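Local coordinates for protein CbsA (Xanthomonas oryzae pv. oryzae, PDB 5XYH) that probably hydrolyses beta-1,4-glucosidic bonds of cellulose as a family 6 exoglucanase (cellobiosidase), serving the rice blight bacterium as a cell-wall degrading enzyme, at residues A[277-282]-A[291-296]; A[231-236]-A[269-274]. All coordinates share one frame; numbering follows the deposited sequence.

Contact 1: residues A[277-282]-A[291-296]; sequences VLYNAF and IGFLID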
loop_
_atom_site.group_PDB
_atom_site.type_symbol
_atom_site.label_atom_id
_atom_site.label_comp_id
_atom_site.label_asym_id
_atom_site.label_seq_id
_atom_site.Cartn_x
_atom_site.Cartn_y
_atom_site.Cartn_z
ATOM N N VAL A 277 -11.945 12.753 -2.452
ATOM C CA VAL A 277 -13.299 12.214 -2.488
ATOM C C VAL A 277 -13.615 11.476 -1.191
ATOM O O VAL A 277 -14.689 11.657 -0.597
ATOM C CB VAL A 277 -13.454 11.314 -3.728
ATOM C CG1 VAL A 277 -14.568 10.321 -3.551
ATOM C CG2 VAL A 277 -13.676 12.180 -4.969
ATOM N N LEU A 278 -12.676 10.654 -0.714
ATOM C CA LEU A 278 -12.901 9.914 0.522
ATOM C C LEU A 278 -12.968 10.850 1.723
ATOM O O LEU A 278 -13.855 10.714 2.569
ATOM C CB LEU A 278 -11.801 8.871 0.716
ATOM C CG LEU A 278 -11.917 7.660 -0.218
ATOM C CD1 LEU A 278 -10.767 6.695 0.005
ATOM C CD2 LEU A 278 -13.249 6.959 -0.003
ATOM N N TYR A 279 -12.032 11.799 1.807
ATOM C CA TYR A 279 -12.016 12.760 2.904
ATOM C C TYR A 279 -13.373 13.443 3.061
ATOM O O TYR A 279 -13.929 13.501 4.164
ATOM C CB TYR A 279 -10.915 13.795 2.676
ATOM C CG TYR A 279 -10.962 14.905 3.702
ATOM C CD1 TYR A 279 -10.304 14.774 4.927
ATOM C CD2 TYR A 279 -11.697 16.066 3.467
ATOM C CE1 TYR A 279 -10.360 15.781 5.887
ATOM C CE2 TYR A 279 -11.768 17.077 4.427
ATOM C CZ TYR A 279 -11.089 16.927 5.633
ATOM O OH TYR A 279 -11.147 17.918 6.582
ATOM N N ASN A 280 -13.927 13.959 1.959
ATOM C CA ASN A 280 -15.205 14.660 2.026
ATOM C C ASN A 280 -16.330 13.730 2.446
ATOM O O ASN A 280 -17.215 14.118 3.216
ATOM C CB ASN A 280 -15.518 15.307 0.677
ATOM C CG ASN A 280 -14.617 16.471 0.392
ATOM O OD1 ASN A 280 -14.217 17.184 1.306
ATOM N ND2 ASN A 280 -14.268 16.660 -0.868
ATOM N N ALA A 281 -16.307 12.496 1.962
ATOM C CA ALA A 281 -17.339 11.547 2.347
ATOM C C ALA A 281 -17.245 11.192 3.828
ATOM O O ALA A 281 -18.274 11.023 4.498
ATOM C CB ALA A 281 -17.238 10.293 1.485
ATOM N N PHE A 282 -16.023 11.052 4.360
ATOM C CA PHE A 282 -15.895 10.692 5.774
ATOM C C PHE A 282 -16.309 11.853 6.667
ATOM O O PHE A 282 -17.030 11.663 7.653
ATOM C CB PHE A 282 -14.470 10.233 6.093
ATOM C CG PHE A 282 -14.220 8.790 5.775
ATOM C CD1 PHE A 282 -14.938 7.790 6.421
ATOM C CD2 PHE A 282 -13.290 8.426 4.826
ATOM C CE1 PHE A 282 -14.723 6.455 6.123
ATOM C CE2 PHE A 282 -13.062 7.105 4.532
ATOM C CZ PHE A 282 -13.780 6.116 5.171
ATOM N N ILE A 291 -8.900 14.410 10.196
ATOM C CA ILE A 291 -8.406 13.134 9.687
ATOM C C ILE A 291 -7.438 13.399 8.541
ATOM O O ILE A 291 -7.590 14.357 7.773
ATOM C CB ILE A 291 -9.538 12.204 9.228
ATOM C CG1 ILE A 291 -10.440 12.919 8.222
ATOM C CG2 ILE A 291 -10.306 11.702 10.427
ATOM C CD1 ILE A 291 -11.360 11.995 7.467
ATOM N N GLY A 292 -6.409 12.558 8.450
ATOM C CA GLY A 292 -5.404 12.720 7.421
ATOM C C GLY A 292 -5.311 11.519 6.500
ATOM O O GLY A 292 -5.756 10.418 6.843
ATOM N N PHE A 293 -4.751 11.715 5.313
ATOM C CA PHE A 293 -4.563 10.620 4.370
ATOM C C PHE A 293 -3.087 10.440 4.050
ATOM O O PHE A 293 -2.365 11.417 3.818
ATOM C CB PHE A 293 -5.357 10.859 3.080
ATOM C CG PHE A 293 -6.824 10.545 3.211
ATOM C CD1 PHE A 293 -7.654 11.369 3.952
ATOM C CD2 PHE A 293 -7.371 9.432 2.591
ATOM C CE1 PHE A 293 -9.019 11.086 4.085
ATOM C CE2 PHE A 293 -8.728 9.144 2.718
ATOM C CZ PHE A 293 -9.553 9.980 3.467
ATOM N N LEU A 294 -2.640 9.183 4.049
ATOM C CA LEU A 294 -1.365 8.815 3.458
ATOM C C LEU A 294 -1.607 8.314 2.035
ATOM O O LEU A 294 -2.670 7.763 1.726
ATOM C CB LEU A 294 -0.652 7.735 4.282
ATOM C CG LEU A 294 -0.549 7.977 5.789
ATOM C CD1 LEU A 294 0.218 6.869 6.487
ATOM C CD2 LEU A 294 0.099 9.348 6.061
ATOM N N ILE A 295 -0.621 8.535 1.164
ATOM C CA ILE A 295 -0.589 7.922 -0.159
ATOM C C ILE A 295 0.750 7.213 -0.316
ATOM O O ILE A 295 1.805 7.797 -0.050
ATOM C CB ILE A 295 -0.807 8.947 -1.286
ATOM C CG1 ILE A 295 -2.190 9.608 -1.116
ATOM C CG2 ILE A 295 -0.679 8.257 -2.652
ATOM C CD1 ILE A 295 -2.456 10.809 -2.035
ATOM N N ASP A 296 0.700 5.942 -0.706
ATOM C CA ASP A 296 1.908 5.172 -0.999
ATOM C C ASP A 296 2.417 5.580 -2.376
ATOM O O ASP A 296 1.775 5.286 -3.390
ATOM C CB ASP A 296 1.602 3.678 -0.955
ATOM C CG ASP A 296 2.850 2.802 -1.102
ATOM O OD1 ASP A 296 3.938 3.313 -1.489
ATOM O OD2 ASP A 296 2.726 1.590 -0.813
#
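Phe293 drives its ring from strand 292-296 into helix 277-282, where it meets Leu278, Tyr279 and Phe282; the contact is made mainly by apolar side chains, with no hydrogen bond between the two segments. The far end of the ring does the work. Its CE2 lies 3.7 Å from Leu278 CB, the two side chains crossing at about a right angle, while Phe293 CE1 comes within 3.6 Å of Tyr279 CB. Between them Phe293 CZ reaches the helix backbone, 3.5 Å from Tyr279 N.

Aromatic rings gather around the same place. Phe293 CE1 lies in the plane of the Tyr279 ring, at its edge, and Phe282 CD2 sits more loosely at the edge of the Phe293 ring, 4.3 Å from Phe293 CZ. Phe230, on the neighbouring strand, stacks on Phe282 and also meets Phe293.

Ile291 fills the other end of the contact. With chi1 at 54°, its CG1 lies between the backbone N and the carbonyl carbon, and this branch runs out to the helix: Ile291 CG1 is 3.7 Å from Tyr279 CE1, and Ile291 CD1 ends 3.8 Å from Phe282 CB. Tyr279 CG stands anti to its own backbone N (chi1 173°), which carries the ring to Ile291, whose side chain it crosses at a slant; its hydroxyl is hydrogen-bonded to Ser289 O, in the connection leading to the strand, and its ring stacks with His353.

The helix and strand axes approach to 9.7 Å and run nearly antiparallel, at 156°. A helix laid back along the parallel sheet and followed by the next strand is the helix-to-strand half of a beta-alpha-beta crossover, the repeating element of the distorted alpha/beta barrel of family 6 glycoside hydrolases.

Contact 2: residues A[231-236]-A[269-274]; sequences ITNTAN and FDESTY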
loop_
_atom_site.group_PDB
_atom_site.type_symbol
_atom_site.label_atom_id
_atom_site.label_comp_id
_atom_site.label_asym_id
_atom_site.label_seq_id
_atom_site.Cartn_x
_atom_site.Cartn_y
_atom_site.Cartn_z
ATOM N N ILE A 231 -5.026 5.397 4.405
ATOM C CA ILE A 231 -3.961 5.353 3.406
ATOM C C ILE A 231 -4.490 4.716 2.129
ATOM O O ILE A 231 -5.175 3.692 2.176
ATOM C CB ILE A 231 -2.699 4.598 3.901
ATOM C CG1 ILE A 231 -1.661 4.524 2.780
ATOM C CG2 ILE A 231 -3.025 3.196 4.430
ATOM C CD1 ILE A 231 -0.304 3.976 3.197
ATOM N N THR A 232 -4.154 5.313 0.988
ATOM C CA THR A 232 -4.483 4.777 -0.326
ATOM C C THR A 232 -3.211 4.357 -1.064
ATOM O O THR A 232 -2.097 4.773 -0.720
ATOM C CB THR A 232 -5.249 5.803 -1.171
ATOM O OG1 THR A 232 -4.335 6.780 -1.693
ATOM C CG2 THR A 232 -6.336 6.501 -0.337
ATOM N N ASN A 233 -3.390 3.508 -2.079
ATOM C CA ASN A 233 -2.355 3.097 -3.033
ATOM C C ASN A 233 -1.322 2.146 -2.449
ATOM O O ASN A 233 -0.299 1.894 -3.112
ATOM C CB ASN A 233 -1.616 4.291 -3.654
ATOM C CG ASN A 233 -1.276 4.059 -5.126
ATOM O OD1 ASN A 233 -2.062 3.457 -5.860
ATOM N ND2 ASN A 233 -0.119 4.563 -5.567
ATOM N N THR A 234 -1.564 1.585 -1.258
ATOM C CA THR A 234 -0.596 0.691 -0.630
ATOM C C THR A 234 -0.221 -0.431 -1.584
ATOM O O THR A 234 -1.086 -1.190 -2.032
ATOM C CB THR A 234 -1.162 0.101 0.661
ATOM O OG1 THR A 234 -1.499 1.157 1.577
ATOM C CG2 THR A 234 -0.110 -0.788 1.314
ATOM N N ALA A 235 1.066 -0.507 -1.911
ATOM C CA ALA A 235 1.614 -1.534 -2.788
ATOM C C ALA A 235 1.039 -1.477 -4.200
ATOM O O ALA A 235 1.228 -2.424 -4.978
ATOM C CB ALA A 235 1.402 -2.937 -2.194
ATOM N N ASN A 236 0.330 -0.404 -4.570
ATOM C CA ASN A 236 -0.151 -0.310 -5.944
ATOM C C ASN A 236 0.593 0.794 -6.696
ATOM O O ASN A 236 1.589 1.354 -6.214
ATOM C CB ASN A 236 -1.676 -0.099 -6.001
ATOM C CG ASN A 236 -2.305 -0.763 -7.234
ATOM O OD1 ASN A 236 -2.177 -0.262 -8.363
ATOM N ND2 ASN A 236 -2.972 -1.902 -7.024
ATOM N N PHE A 269 -9.226 9.136 -11.414
ATOM C CA PHE A 269 -8.089 8.828 -12.271
ATOM C C PHE A 269 -6.777 8.728 -11.516
ATOM O O PHE A 269 -5.827 8.126 -12.036
ATOM C CB PHE A 269 -7.906 9.913 -13.345
ATOM C CG PHE A 269 -9.012 9.983 -14.363
ATOM C CD1 PHE A 269 -10.081 9.099 -14.330
ATOM C CD2 PHE A 269 -8.969 10.948 -15.365
ATOM C CE1 PHE A 269 -11.093 9.185 -15.273
ATOM C CE2 PHE A 269 -9.967 11.039 -16.312
ATOM C CZ PHE A 269 -11.034 10.155 -16.270
ATOM N N ASP A 270 -6.687 9.324 -10.327
ATOM C CA ASP A 270 -5.424 9.375 -9.606
ATOM C C ASP A 270 -5.688 9.358 -8.099
ATOM O O ASP A 270 -6.834 9.467 -7.633
ATOM C CB ASP A 270 -4.585 10.596 -10.030
ATOM C CG ASP A 270 -5.328 11.932 -9.865
ATOM O OD1 ASP A 270 -5.931 12.178 -8.800
ATOM O OD2 ASP A 270 -5.280 12.754 -10.803
ATOM N N GLU A 271 -4.600 9.208 -7.335
ATOM C CA GLU A 271 -4.723 9.048 -5.890
ATOM C C GLU A 271 -5.041 10.360 -5.184
ATOM O O GLU A 271 -5.665 10.345 -4.116
ATOM C CB GLU A 271 -3.445 8.424 -5.323
ATOM C CG GLU A 271 -3.253 6.973 -5.831
ATOM C CD GLU A 271 -4.453 6.100 -5.516
ATOM O OE1 GLU A 271 -4.667 5.785 -4.320
ATOM O OE2 GLU A 271 -5.182 5.716 -6.458
ATOM N N SER A 272 -4.619 11.494 -5.745
ATOM C CA SER A 272 -4.974 12.777 -5.143
ATOM C C SER A 272 -6.480 12.992 -5.181
ATOM O O SER A 272 -7.094 13.339 -4.168
ATOM C CB SER A 272 -4.245 13.915 -5.851
ATOM O OG SER A 272 -2.862 13.877 -5.554
ATOM N N THR A 273 -7.097 12.776 -6.346
ATOM C CA THR A 273 -8.551 12.874 -6.437
ATOM C C THR A 273 -9.232 11.864 -5.507
ATOM O O THR A 273 -10.196 12.205 -4.805
ATOM C CB THR A 273 -8.995 12.664 -7.894
ATOM O OG1 THR A 273 -8.230 13.519 -8.760
ATOM C CG2 THR A 273 -10.484 12.954 -8.072
ATOM N N TYR A 274 -8.713 10.631 -5.458
ATOM C CA TYR A 274 -9.306 9.585 -4.622
ATOM C C TYR A 274 -9.307 9.983 -3.143
ATOM O O TYR A 274 -10.328 9.849 -2.451
ATOM C CB TYR A 274 -8.553 8.268 -4.836
ATOM C CG TYR A 274 -9.146 7.062 -4.123
ATOM C CD1 TYR A 274 -10.514 6.824 -4.136
ATOM C CD2 TYR A 274 -8.329 6.154 -3.440
ATOM C CE1 TYR A 274 -11.065 5.727 -3.476
ATOM C CE2 TYR A 274 -8.865 5.038 -2.789
ATOM C CZ TYR A 274 -10.234 4.835 -2.811
ATOM O OH TYR A 274 -10.776 3.756 -2.173
#
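Thr232 and Glu271 are brought together by two torsions: chi1 of 78° sets Thr232 OG1 between the backbone N and the carbonyl carbon, and chi2 of -56° bends the Glu271 chain toward the strand end. Thr232 OG1 then donates a 2.8 Å hydrogen bond to Glu271 OE1, meeting it on the anti side and 19° out of the carboxylate plane. Asn233 lays its amide against the same carboxylate, the planes stacked and nearly parallel, with Asn233 OD1 3.6 Å from Glu271 CD. That amide is held from outside, its ND2 bonded to Asp296 O and its OD1 to Thr238 N. The methyl CG2 of Thr232 packs 3.7 Å from Tyr274 CD2, while Tyr274 OH bonds to Ile194 O. Asp270 is the N-cap: its OD1 accepts from both Thr273 N, at 2.8 Å, and Thr273 OG1, fixing the first turn of the helix. The contact joins the C-terminal end of strand 229-232, just before the type II turn from Asn233 to Asn236, to the start of helix 271-284, with strands 188-193 and 292-296 bonded along the two edges of strand 229-232.

From the N terminus, strand 229-232 and the turn after it come first, and contact 2 closes a long, mostly irregular loop when the chain returns at 269-274 to begin helix 271-284. The same helix then enters contact 1, which closes the short connection to strand 292-296. The two loops therefore follow in series, neither nesting nor crossing, and together span one beta-alpha-beta unit. Its parallel strands are neighbours, linked directly by Leu294 O to Thr232 N (3.0 Å), probably a hydrogen bond. At the end of strand 292-296, Asp296 OD2 probably accepts a hydrogen bond from Ala235 N, in the turn after strand 229-232. Contact 2 thus fixes the helix start near the strand ends, and contact 1 lays its later turns along the sheet.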